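PDB 4YN2: fusolin from Unidentified entomopoxvirus, which forms the crystalline spindles of an insect poxvirus, which enhance virulence, and probably acts on chitin as a lytic polysaccharide monooxygenase. Local coordinates for residues A[3-8]-A[133-138]; A[149-154]-A[200-205]. All coordinates share one frame; numbering follows the deposited sequence.

Interaction 1: residues A[3-8]-A[133-138]; sequences YMSFPI and ELEFCP. With EDO (1,2-ethanediol), chain D.
A classic beta bulge sets Ser5 and Phe6 against the single residue Glu135. It interrupts the antiparallel pairing of strand 2-6, an outer strand of a four-stranded sheet in the LPMO-type beta sandwich, with strand 129-138. Glu135 O takes two backbone N-H groups, from Ser5 N at 3.0 Å and from Phe6 N. The Phe6 N-H comes in the carbonyl plane, on a lone pair. Ser5 OG sits 2.7 Å from Glu135 OE1 and 3.0 Å from Glu135 O; its one proton could serve either. The other carboxylate oxygen, Glu135 OE2, is hydrogen-bonded to Ser185 OG. Beyond the bulge, Tyr3 and Cys137 form a hydrogen-bonded pair.

Met4 lies on the same face of the sheet as Phe136. Met4 CG leaves CB anti to the carbonyl carbon (chi1 -83°) and passes 4.0 Å from Phe136 CD2. The chain then bends at chi2 and chi3, and SD meets the edge of the Phe136 ring, a Met-aromatic contact. Met4 CE turns along the strand to end beside Glu135 O and against Leu134 CG, 3.8 Å from the latter. The Phe136 ring lies with one face over the Tyr3 backbone. The Phe136 side chain is about 8 Å from the zinc ion bound by His1 and His142.

On the other face, Cys137 is disulfide-bonded to Cys187. Cys137 CB makes a CH-pi contact over the Tyr3 ring, 4.2 Å from the centroid, while Cys137 SG approaches the ring obliquely and stands 3.8 Å from Tyr3 OH.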
# COMPACT_ATOMS: atom_id res chain seq x y z
N TYR A 3 -8.56 3.20 10.23
CA TYR A 3 -7.64 2.80 9.17
C TYR A 3 -8.39 2.47 7.91
O TYR A 3 -9.59 2.18 7.96
CB TYR A 3 -6.82 1.56 9.61
CG TYR A 3 -7.67 0.44 10.14
CD1 TYR A 3 -8.29 -0.47 9.29
CD2 TYR A 3 -7.90 0.30 11.50
CE1 TYR A 3 -9.13 -1.47 9.77
CE2 TYR A 3 -8.75 -0.69 12.00
CZ TYR A 3 -9.37 -1.57 11.13
OH TYR A 3 -10.18 -2.57 11.60
N MET A 4 -7.68 2.47 6.80
CA MET A 4 -8.23 2.06 5.51
C MET A 4 -8.47 0.55 5.52
O MET A 4 -7.55 -0.20 5.79
CB MET A 4 -7.27 2.44 4.37
CG MET A 4 -7.42 3.87 3.92
SD MET A 4 -9.05 4.23 3.21
CE MET A 4 -9.07 3.13 1.85
N SER A 5 -9.71 0.12 5.29
CA SER A 5 -10.08 -1.29 5.29
C SER A 5 -10.22 -1.79 3.88
O SER A 5 -9.94 -2.96 3.64
CB SER A 5 -11.37 -1.53 6.08
OG SER A 5 -12.34 -0.53 5.82
N PHE A 6 -10.64 -0.93 2.92
CA PHE A 6 -10.67 -1.36 1.53
C PHE A 6 -10.24 -0.24 0.59
O PHE A 6 -10.95 0.75 0.47
CB PHE A 6 -12.02 -1.93 1.05
CG PHE A 6 -11.81 -2.52 -0.32
CD1 PHE A 6 -11.17 -3.74 -0.48
CD2 PHE A 6 -12.01 -1.74 -1.45
CE1 PHE A 6 -10.83 -4.21 -1.74
CE2 PHE A 6 -11.66 -2.21 -2.72
CZ PHE A 6 -11.07 -3.44 -2.85
N PRO A 7 -9.17 -0.41 -0.20
CA PRO A 7 -8.15 -1.47 -0.11
C PRO A 7 -7.48 -1.38 1.27
O PRO A 7 -7.44 -0.29 1.86
CB PRO A 7 -7.24 -1.19 -1.32
CG PRO A 7 -7.96 -0.15 -2.15
CD PRO A 7 -8.75 0.63 -1.15
N ILE A 8 -7.07 -2.51 1.83
CA ILE A 8 -6.53 -2.54 3.19
C ILE A 8 -5.28 -1.67 3.36
O ILE A 8 -4.40 -1.66 2.50
CB ILE A 8 -6.26 -4.00 3.64
CG1 ILE A 8 -6.11 -4.11 5.16
CG2 ILE A 8 -5.06 -4.61 2.91
CD1 ILE A 8 -6.14 -5.56 5.66
N GLU A 133 -14.66 2.32 -4.86
CA GLU A 133 -15.27 2.78 -3.62
C GLU A 133 -14.37 2.44 -2.46
O GLU A 133 -14.32 1.28 -2.02
CB GLU A 133 -16.65 2.22 -3.42
CG GLU A 133 -17.37 2.98 -2.32
CD GLU A 133 -18.73 2.41 -2.01
OE1 GLU A 133 -18.84 1.16 -1.94
OE2 GLU A 133 -19.69 3.19 -1.83
N LEU A 134 -13.65 3.43 -1.97
CA LEU A 134 -12.76 3.27 -0.83
C LEU A 134 -13.59 3.10 0.44
O LEU A 134 -14.67 3.69 0.53
CB LEU A 134 -11.81 4.47 -0.68
CG LEU A 134 -10.47 4.35 -1.43
CD1 LEU A 134 -10.68 4.06 -2.88
CD2 LEU A 134 -9.64 5.60 -1.26
N GLU A 135 -13.12 2.29 1.38
CA GLU A 135 -13.78 2.12 2.68
C GLU A 135 -12.79 2.45 3.78
O GLU A 135 -11.79 1.75 3.92
CB GLU A 135 -14.32 0.69 2.83
CG GLU A 135 -15.11 0.43 4.11
CD GLU A 135 -15.30 -1.04 4.43
OE1 GLU A 135 -14.29 -1.79 4.43
OE2 GLU A 135 -16.45 -1.45 4.73
N PHE A 136 -13.05 3.53 4.55
CA PHE A 136 -12.24 3.87 5.72
C PHE A 136 -13.03 3.36 6.91
O PHE A 136 -14.24 3.58 7.01
CB PHE A 136 -11.92 5.37 5.81
CG PHE A 136 -10.92 5.69 6.89
CD1 PHE A 136 -11.33 5.85 8.21
CD2 PHE A 136 -9.57 5.84 6.60
CE1 PHE A 136 -10.40 6.14 9.22
CE2 PHE A 136 -8.65 6.12 7.61
CZ PHE A 136 -9.07 6.28 8.91
N CYS A 137 -12.34 2.61 7.77
CA CYS A 137 -12.90 1.95 8.94
C CYS A 137 -12.65 2.80 10.17
O CYS A 137 -11.54 2.78 10.69
CB CYS A 137 -12.29 0.56 9.09
SG CYS A 137 -13.06 -0.46 10.37
N PRO A 138 -13.64 3.60 10.62
CA PRO A 138 -13.40 4.46 11.77
C PRO A 138 -13.65 3.73 13.08
O PRO A 138 -14.66 3.06 13.21
CB PRO A 138 -14.42 5.58 11.56
CG PRO A 138 -15.59 4.91 10.93
CD PRO A 138 -15.03 3.75 10.13
C1 EDO D . -20.41 6.81 -2.10
O1 EDO D . -19.36 5.97 -2.59
C2 EDO D . -19.88 8.23 -1.79
O2 EDO D . -18.88 8.62 -2.73

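Interaction 2: residues A[149-154]-A[200-205]; sequences VYITKP and PIRQSQ
Arg202 reaches across to the end of strand 145-152 and binds the carbonyl of Thr152. Arg202 belongs to the loop that carries the chain from strand 191-200, in one sheet of the beta sandwich, to strand 206-214, in the other. The main bond runs from Arg202 NH2 to Thr152 O, 2.8 Å long and nearly straight at 172°. The oxygen lies in the guanidinium plane. The one N-H of Arg202 NE is shared between Thr152 O, a weak bond at 3.4 Å, and a water. That water is hydrogen-bonded to Thr152 OG1 at 2.8 Å. Lys153 O is a further partner of the water, 2.7 Å from it. Thr152 OG1 is also bonded to Val207 N of the neighbouring strand 206-214. Arg202 NH1 turns back to its own loop, with a weak bond to Ile201 O.

The bend at chi2 (-75°) brings the guanidinium between two apolar groups. Pro154 CG lies 3.9 Å above its plane, over the centre. Ile151 CD1 covers the opposite face, offset toward the rim. Lys153 NZ forms a salt bridge with Asp169. Tyr150 of strand 145-152 touches the glycan. At the start of the loop, Ile151 CD1 meets the Pro200 ring, 4.0 Å from Pro200 CD.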
# COMPACT_ATOMS: atom_id res chain seq x y z
N VAL A 149 -7.02 11.99 -0.84
CA VAL A 149 -6.39 10.79 -1.36
C VAL A 149 -5.35 11.23 -2.35
O VAL A 149 -5.64 12.05 -3.23
CB VAL A 149 -7.36 9.77 -1.99
CG1 VAL A 149 -6.63 8.48 -2.33
CG2 VAL A 149 -8.53 9.48 -1.06
N TYR A 150 -4.13 10.72 -2.18
CA TYR A 150 -3.02 10.95 -3.09
C TYR A 150 -2.64 9.65 -3.69
O TYR A 150 -2.93 8.61 -3.10
CB TYR A 150 -1.78 11.56 -2.40
CG TYR A 150 -2.04 12.83 -1.62
CD1 TYR A 150 -2.67 12.80 -0.39
CD2 TYR A 150 -1.64 14.06 -2.13
CE1 TYR A 150 -2.91 13.97 0.33
CE2 TYR A 150 -1.90 15.24 -1.43
CZ TYR A 150 -2.55 15.19 -0.21
OH TYR A 150 -2.80 16.35 0.48
N ILE A 151 -1.98 9.67 -4.83
CA ILE A 151 -1.45 8.48 -5.46
C ILE A 151 -0.02 8.79 -5.84
O ILE A 151 0.30 9.91 -6.23
CB ILE A 151 -2.29 7.97 -6.67
CG1 ILE A 151 -1.78 6.58 -7.13
CG2 ILE A 151 -2.29 8.97 -7.84
CD1 ILE A 151 -2.71 5.85 -8.08
N THR A 152 0.83 7.78 -5.77
CA THR A 152 2.20 7.95 -6.19
C THR A 152 2.24 8.29 -7.68
O THR A 152 1.39 7.84 -8.46
CB THR A 152 3.01 6.70 -5.90
OG1 THR A 152 2.23 5.55 -6.23
CG2 THR A 152 3.48 6.64 -4.46
N LYS A 153 3.25 9.04 -8.08
CA LYS A 153 3.46 9.40 -9.48
C LYS A 153 3.73 8.14 -10.33
O LYS A 153 4.14 7.11 -9.79
CB LYS A 153 4.60 10.43 -9.63
CG LYS A 153 4.15 11.81 -9.17
CD LYS A 153 5.23 12.86 -9.33
CE LYS A 153 4.85 14.21 -8.72
NZ LYS A 153 3.86 14.94 -9.56
N PRO A 154 3.42 8.21 -11.64
CA PRO A 154 3.51 7.02 -12.51
C PRO A 154 4.78 6.16 -12.51
O PRO A 154 4.66 4.95 -12.74
CB PRO A 154 3.33 7.61 -13.90
CG PRO A 154 2.47 8.77 -13.69
CD PRO A 154 2.88 9.36 -12.39
N PRO A 200 -6.30 6.70 -10.79
CA PRO A 200 -5.58 6.59 -12.07
C PRO A 200 -4.92 5.22 -12.20
O PRO A 200 -4.36 4.71 -11.23
CB PRO A 200 -4.52 7.70 -11.98
CG PRO A 200 -5.00 8.61 -10.90
CD PRO A 200 -5.69 7.72 -9.93
N ILE A 201 -5.03 4.60 -13.39
CA ILE A 201 -4.46 3.28 -13.61
C ILE A 201 -2.95 3.40 -13.75
O ILE A 201 -2.43 4.44 -14.15
CB ILE A 201 -5.09 2.55 -14.83
CG1 ILE A 201 -6.62 2.55 -14.79
CG2 ILE A 201 -4.60 1.11 -14.94
CD1 ILE A 201 -7.25 2.22 -13.52
N ARG A 202 -2.26 2.34 -13.36
CA ARG A 202 -0.82 2.17 -13.43
C ARG A 202 -0.54 0.80 -13.99
O ARG A 202 -1.35 -0.11 -13.82
CB ARG A 202 -0.20 2.30 -12.03
CG ARG A 202 -0.49 3.61 -11.30
CD ARG A 202 0.33 4.72 -11.89
NE ARG A 202 0.29 5.95 -11.10
CZ ARG A 202 -0.32 7.08 -11.44
NH1 ARG A 202 -1.06 7.14 -12.54
NH2 ARG A 202 -0.22 8.15 -10.67
N GLN A 203 0.62 0.62 -14.60
CA GLN A 203 1.03 -0.70 -15.10
C GLN A 203 1.91 -1.38 -14.03
O GLN A 203 2.21 -2.57 -14.15
CB GLN A 203 1.75 -0.62 -16.47
CG GLN A 203 2.97 0.30 -16.56
CD GLN A 203 2.65 1.76 -16.79
OE1 GLN A 203 1.80 2.11 -17.62
NE2 GLN A 203 3.30 2.65 -16.06
N SER A 204 2.31 -0.64 -12.98
CA SER A 204 3.11 -1.17 -11.88
C SER A 204 2.45 -0.83 -10.55
O SER A 204 1.49 -0.06 -10.48
CB SER A 204 4.53 -0.61 -11.94
OG SER A 204 4.52 0.78 -12.23
N GLN A 205 2.96 -1.45 -9.50
CA GLN A 205 2.44 -1.30 -8.17
C GLN A 205 2.56 0.15 -7.71
O GLN A 205 3.58 0.80 -7.95
CB GLN A 205 3.19 -2.24 -7.22
CG GLN A 205 2.44 -2.45 -5.94
CD GLN A 205 3.12 -3.44 -5.04
OE1 GLN A 205 3.56 -4.52 -5.46
NE2 GLN A 205 3.14 -3.16 -3.76
O HOH W 1 2.60 5.04 -9.00

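How the interactions relate
From the N terminus the chain runs through strand 2-6. A part rich in helix, which holds the Cys14-Cys33 disulfide, follows, and 124 residues separate segment 3-8 from segment 133-138. Interaction 1 closes this long loop by pairing strand 2-6 with strand 129-138 within the four-stranded sheet. The chain then passes His142 of the zinc site and enters strand 145-152 of the mixed sheet. Interaction 2 opens there and closes a shorter loop of 45 residues, without helix, at the connection leading to strand 206-214. The two loops follow in series and neither nest nor cross. Their segments touch where Leu134 CD2 packs 4.0 Å from Val149 CG2.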